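Local coordinates for particle-associated glycoside hydrolase (Acinetobacter phage Fri1, PDB 6C72), which probably breaks down the capsular polysaccharide of Acinetobacter baumannii, as a tailspike depolymerase that opens the host capsule during virus entry, at residues A[526-531]-A[548-553]; A[532-537]-A[558-563]. All blocks are in the same frame, centred on the assembly; numbering follows the deposited sequence.

Both contacts lie in the C-terminal beta-sandwich domain, more than 60 Å from the centre of the elongated chain, and both use strand 528-536. Interaction 1 pairs its beginning with the end of strand 541-550, its hairpin partner in the six-stranded antiparallel sheet. Interaction 2 packs its second half against strand 556-561 of the smaller sheet. Their segments alternate along the chain, and their centres are 19 Å apart. They meet where Val-530 CG1 of interaction 1 lies 3.9 Å from Tyr-558 CE2 of interaction 2. One strand thus serves hairpin and core, while its other face, with Tyr-529 and Phe-533, meets neighbouring subunits of the trimer.

Interaction 1 of 2, residues A[526-531]-A[548-553]; sequences SKAYVE and VINDPL
Lys-527 meets Asp-551 through its backbone: Lys-527 O accepts a nearly straight bond from Asp-551 N (3.1 Å). Alongside, Lys-527 CB lies 4.0 Å from Asp-551 CB. The lysine chain, bent at chi2 (100°), then leads away, and its NZ forms a salt bridge with Asp-537 of the second subunit. Asp-551 OD1 accepts from the backbone N of Leu-553, two residues on, closing an Asx turn just past the strand. Next comes Ala-528, a non-hydrogen-bonded antiparallel partner of Asn-550; its CB touches Asn-550 OD1 at 3.7 Å, and its CA-H makes a contact with Ile-549 O. Tyr-529 N gives a straight bond of 2.7 Å to that same oxygen, Ile-549 O, approaching from above the carbonyl plane. Here the hairpin of strands 528-536 and 541-550 holds a classic beta bulge, in which Val-548 and Ile-549 together face Tyr-529. Tyr-529 O receives Ile-549 N at 3.0 Å and, through a weak, bent bond, Val-548 N. With CG anti to the backbone N (chi1 -165°), the Tyr-529 side chain comes beside Val-548 CB, and its ring stacks edge-to-face on Phe-533 of the second subunit. Val-530, whose side chain also touches Val-556 and Tyr-558 of the smaller sheet, lays CG2 across the Asn-550 amide, 3.8 Å from Asn-550 CG. That amide is held by Glu-547 at ND2 and by Val-556 N at OD1.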
# COMPACT_ATOMS: atom_id res chain seq x y z
N SER A 526 -41.00 -45.95 -0.08
CA SER A 526 -42.00 -45.35 -0.95
C SER A 526 -41.63 -45.51 -2.42
O SER A 526 -40.45 -45.51 -2.78
CB SER A 526 -42.17 -43.88 -0.58
OG SER A 526 -40.93 -43.26 -0.46
N LYS A 527 -42.64 -45.69 -3.25
CA LYS A 527 -42.47 -45.75 -4.70
C LYS A 527 -43.59 -44.95 -5.33
O LYS A 527 -44.75 -45.38 -5.32
CB LYS A 527 -42.47 -47.18 -5.23
CG LYS A 527 -41.17 -47.94 -5.04
CD LYS A 527 -41.29 -48.86 -3.86
CE LYS A 527 -40.02 -49.65 -3.61
NZ LYS A 527 -40.28 -50.40 -2.33
N ALA A 528 -43.24 -43.81 -5.92
CA ALA A 528 -44.24 -42.94 -6.51
C ALA A 528 -43.54 -41.95 -7.42
O ALA A 528 -42.40 -41.55 -7.16
CB ALA A 528 -45.06 -42.20 -5.45
N TYR A 529 -44.22 -41.60 -8.50
CA TYR A 529 -43.87 -40.44 -9.32
C TYR A 529 -45.20 -39.90 -9.84
O TYR A 529 -45.79 -40.46 -10.77
CB TYR A 529 -42.90 -40.79 -10.45
CG TYR A 529 -42.26 -39.57 -11.06
CD1 TYR A 529 -43.01 -38.66 -11.80
CD2 TYR A 529 -40.89 -39.34 -10.94
CE1 TYR A 529 -42.43 -37.54 -12.37
CE2 TYR A 529 -40.29 -38.22 -11.51
CZ TYR A 529 -41.07 -37.32 -12.23
OH TYR A 529 -40.49 -36.20 -12.81
N VAL A 530 -45.68 -38.86 -9.19
CA VAL A 530 -47.01 -38.31 -9.41
C VAL A 530 -46.87 -36.85 -9.79
O VAL A 530 -46.13 -36.11 -9.12
CB VAL A 530 -47.89 -38.48 -8.16
CG1 VAL A 530 -49.21 -37.75 -8.31
CG2 VAL A 530 -48.11 -39.95 -7.88
N GLU A 531 -47.54 -36.44 -10.86
CA GLU A 531 -47.57 -35.05 -11.27
C GLU A 531 -48.97 -34.49 -11.03
O GLU A 531 -49.96 -35.06 -11.49
CB GLU A 531 -47.15 -34.90 -12.73
CG GLU A 531 -45.67 -35.21 -12.96
CD GLU A 531 -45.27 -35.22 -14.43
OE1 GLU A 531 -46.15 -35.42 -15.31
OE2 GLU A 531 -44.08 -34.99 -14.72
N VAL A 548 -47.76 -41.31 -12.87
CA VAL A 548 -46.88 -42.11 -13.71
C VAL A 548 -46.50 -43.40 -13.00
O VAL A 548 -46.51 -44.48 -13.60
CB VAL A 548 -45.63 -41.28 -14.07
CG1 VAL A 548 -44.69 -42.08 -14.94
CG2 VAL A 548 -46.05 -40.00 -14.78
N ILE A 549 -46.12 -43.28 -11.73
CA ILE A 549 -45.85 -44.39 -10.82
C ILE A 549 -46.58 -44.09 -9.52
O ILE A 549 -46.48 -42.98 -8.99
CB ILE A 549 -44.33 -44.55 -10.56
CG1 ILE A 549 -43.61 -45.06 -11.80
CG2 ILE A 549 -44.05 -45.41 -9.32
CD1 ILE A 549 -42.12 -45.03 -11.65
N ASN A 550 -47.32 -45.07 -9.01
CA ASN A 550 -47.95 -44.88 -7.71
C ASN A 550 -48.26 -46.27 -7.16
O ASN A 550 -49.32 -46.84 -7.43
CB ASN A 550 -49.20 -44.02 -7.78
CG ASN A 550 -49.43 -43.24 -6.50
OD1 ASN A 550 -48.58 -43.21 -5.61
ND2 ASN A 550 -50.59 -42.61 -6.39
N ASP A 551 -47.33 -46.80 -6.40
CA ASP A 551 -47.49 -48.15 -5.88
C ASP A 551 -48.73 -48.21 -4.99
O ASP A 551 -48.91 -47.34 -4.12
CB ASP A 551 -46.22 -48.53 -5.13
CG ASP A 551 -46.15 -49.99 -4.80
OD1 ASP A 551 -46.85 -50.42 -3.86
OD2 ASP A 551 -45.45 -50.73 -5.52
N PRO A 552 -49.63 -49.17 -5.19
CA PRO A 552 -50.86 -49.22 -4.38
C PRO A 552 -50.60 -49.45 -2.90
O PRO A 552 -51.46 -49.10 -2.08
CB PRO A 552 -51.65 -50.38 -5.00
CG PRO A 552 -50.61 -51.21 -5.70
CD PRO A 552 -49.58 -50.25 -6.20
N LEU A 553 -49.45 -50.01 -2.53
CA LEU A 553 -49.09 -50.21 -1.14
C LEU A 553 -48.08 -49.18 -0.63
O LEU A 553 -48.15 -48.80 0.54
CB LEU A 553 -48.53 -51.63 -0.95
CG LEU A 553 -48.21 -52.12 0.46
CD1 LEU A 553 -49.46 -52.22 1.32
CD2 LEU A 553 -47.51 -53.47 0.42

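Interaction 2 of 2, residues A[532-537]-A[558-563]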
# COMPACT_ATOMS: atom_id res chain seq x y z
N LEU A 532 -49.04 -33.39 -10.29
CA LEU A 532 -50.29 -32.67 -10.06
C LEU A 532 -50.18 -31.30 -10.71
O LEU A 532 -49.13 -30.65 -10.64
CB LEU A 532 -50.58 -32.53 -8.55
CG LEU A 532 -50.63 -33.79 -7.69
CD1 LEU A 532 -51.05 -33.46 -6.28
CD2 LEU A 532 -51.56 -34.86 -8.27
N PHE A 533 -51.28 -30.85 -11.31
CA PHE A 533 -51.32 -29.63 -12.11
C PHE A 533 -52.44 -28.72 -11.61
O PHE A 533 -53.49 -29.20 -11.19
CB PHE A 533 -51.54 -29.95 -13.59
CG PHE A 533 -50.52 -30.89 -14.16
CD1 PHE A 533 -50.62 -32.26 -13.96
CD2 PHE A 533 -49.44 -30.40 -14.90
CE1 PHE A 533 -49.68 -33.12 -14.49
CE2 PHE A 533 -48.49 -31.26 -15.43
CZ PHE A 533 -48.60 -32.61 -15.23
N VAL A 534 -52.18 -27.42 -11.60
CA VAL A 534 -53.16 -26.42 -11.18
C VAL A 534 -53.05 -25.21 -12.09
O VAL A 534 -51.95 -24.78 -12.43
CB VAL A 534 -52.95 -25.99 -9.72
CG1 VAL A 534 -54.14 -25.21 -9.22
CG2 VAL A 534 -52.70 -27.17 -8.84
N ASN A 535 -54.19 -24.62 -12.44
CA ASN A 535 -54.20 -23.31 -13.07
C ASN A 535 -55.30 -22.48 -12.41
O ASN A 535 -56.41 -22.97 -12.19
CB ASN A 535 -54.41 -23.39 -14.58
CG ASN A 535 -53.91 -22.15 -15.32
OD1 ASN A 535 -54.32 -21.89 -16.46
ND2 ASN A 535 -53.04 -21.39 -14.68
N SER A 536 -54.97 -21.24 -12.07
CA SER A 536 -55.93 -20.34 -11.44
C SER A 536 -55.87 -18.97 -12.09
O SER A 536 -54.80 -18.50 -12.47
CB SER A 536 -55.65 -20.19 -9.95
OG SER A 536 -55.62 -21.44 -9.32
N ASP A 537 -57.03 -18.32 -12.18
CA ASP A 537 -57.05 -16.90 -12.46
C ASP A 537 -57.11 -16.15 -11.12
O ASP A 537 -56.57 -16.64 -10.12
CB ASP A 537 -58.22 -16.53 -13.37
CG ASP A 537 -59.56 -16.97 -12.81
OD1 ASP A 537 -59.66 -17.22 -11.58
OD2 ASP A 537 -60.53 -17.04 -13.59
N TYR A 558 -53.26 -37.91 -2.43
CA TYR A 558 -53.30 -36.46 -2.52
C TYR A 558 -54.75 -36.00 -2.56
O TYR A 558 -55.63 -36.73 -3.02
CB TYR A 558 -52.54 -35.95 -3.75
CG TYR A 558 -52.93 -36.68 -5.02
CD1 TYR A 558 -53.99 -36.23 -5.79
CD2 TYR A 558 -52.23 -37.81 -5.43
CE1 TYR A 558 -54.34 -36.88 -6.94
CE2 TYR A 558 -52.59 -38.47 -6.58
CZ TYR A 558 -53.65 -38.00 -7.32
OH TYR A 558 -54.02 -38.65 -8.46
N SER A 559 -54.98 -34.78 -2.08
CA SER A 559 -56.32 -34.22 -2.03
C SER A 559 -56.21 -32.70 -2.07
O SER A 559 -55.35 -32.12 -1.40
CB SER A 559 -57.06 -34.65 -0.77
OG SER A 559 -58.25 -33.90 -0.60
N TRP A 560 -57.07 -32.09 -2.87
CA TRP A 560 -57.15 -30.65 -3.01
C TRP A 560 -58.38 -30.14 -2.27
O TRP A 560 -59.46 -30.73 -2.36
CB TRP A 560 -57.23 -30.23 -4.49
CG TRP A 560 -55.94 -30.38 -5.24
CD1 TRP A 560 -55.59 -31.40 -6.08
CD2 TRP A 560 -54.83 -29.48 -5.23
NE1 TRP A 560 -54.33 -31.20 -6.58
CE2 TRP A 560 -53.84 -30.02 -6.08
CE3 TRP A 560 -54.57 -28.26 -4.59
CZ2 TRP A 560 -52.61 -29.39 -6.29
CZ3 TRP A 560 -53.35 -27.63 -4.80
CH2 TRP A 560 -52.39 -28.20 -5.64
N SER A 561 -58.20 -29.04 -1.55
CA SER A 561 -59.30 -28.27 -0.98
C SER A 561 -59.07 -26.84 -1.47
O SER A 561 -58.27 -26.11 -0.89
CB SER A 561 -59.31 -28.36 0.53
OG SER A 561 -60.31 -27.51 1.07
N GLY A 562 -59.76 -26.46 -2.54
CA GLY A 562 -59.42 -25.22 -3.20
C GLY A 562 -58.00 -25.30 -3.73
O GLY A 562 -57.63 -26.21 -4.47
N ARG A 563 -57.15 -24.37 -3.29
CA ARG A 563 -55.77 -24.28 -3.72
C ARG A 563 -54.79 -24.89 -2.72
O ARG A 563 -53.58 -24.76 -2.89
CB ARG A 563 -55.41 -22.83 -4.00
CG ARG A 563 -55.86 -22.37 -5.37
CD ARG A 563 -56.15 -20.87 -5.42
NE ARG A 563 -55.15 -20.12 -4.68
CZ ARG A 563 -55.40 -19.32 -3.66
NH1 ARG A 563 -56.65 -19.12 -3.23
NH2 ARG A 563 -54.39 -18.71 -3.06
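Two sheets of a beta sandwich face each other here: the axes of strand segments 532-536 and 558-561 approach to 10.4 Å, with N-to-C directions 12° apart. Side chains alone bridge the gap. Leu-532 sets CD2 squarely over one face of the Tyr-558 ring, 3.7 Å from the centroid, in a CH-pi contact. The tyrosine CG sits between its backbone N and carbonyl carbon (chi1 49°), which turns one face of the ring to the leucine methyl. The other branch, CD1, rests on Tyr-558 CB at 3.8 Å and reaches toward the pyrrole side of Trp-560, 4.0 Å from NE1. Val-534 meets the benzo end of the same indole obliquely, its CG2 being 3.4 Å from both CZ2 and CH2, a tight fit. Leu-565 and Val-505 pack around the tryptophan from the smaller sheet and a neighbouring loop. At the margin, Ser-536 OG rests near Arg-563 CD at 4.0 Å, while it shares a hydrogen bond with Thr-541 OG1. Arg-563 NE binds Val-505 O. At the other end, Tyr-558 OH bonds Glu-547, and the tyrosine side chain comes close to that of His-545, a residue seen to bind zinc in this protein, although not in this chain here. Two facing sheets about 10 Å apart, their inward apolar and aromatic side chains packed between them, form the core typical of a beta sandwich.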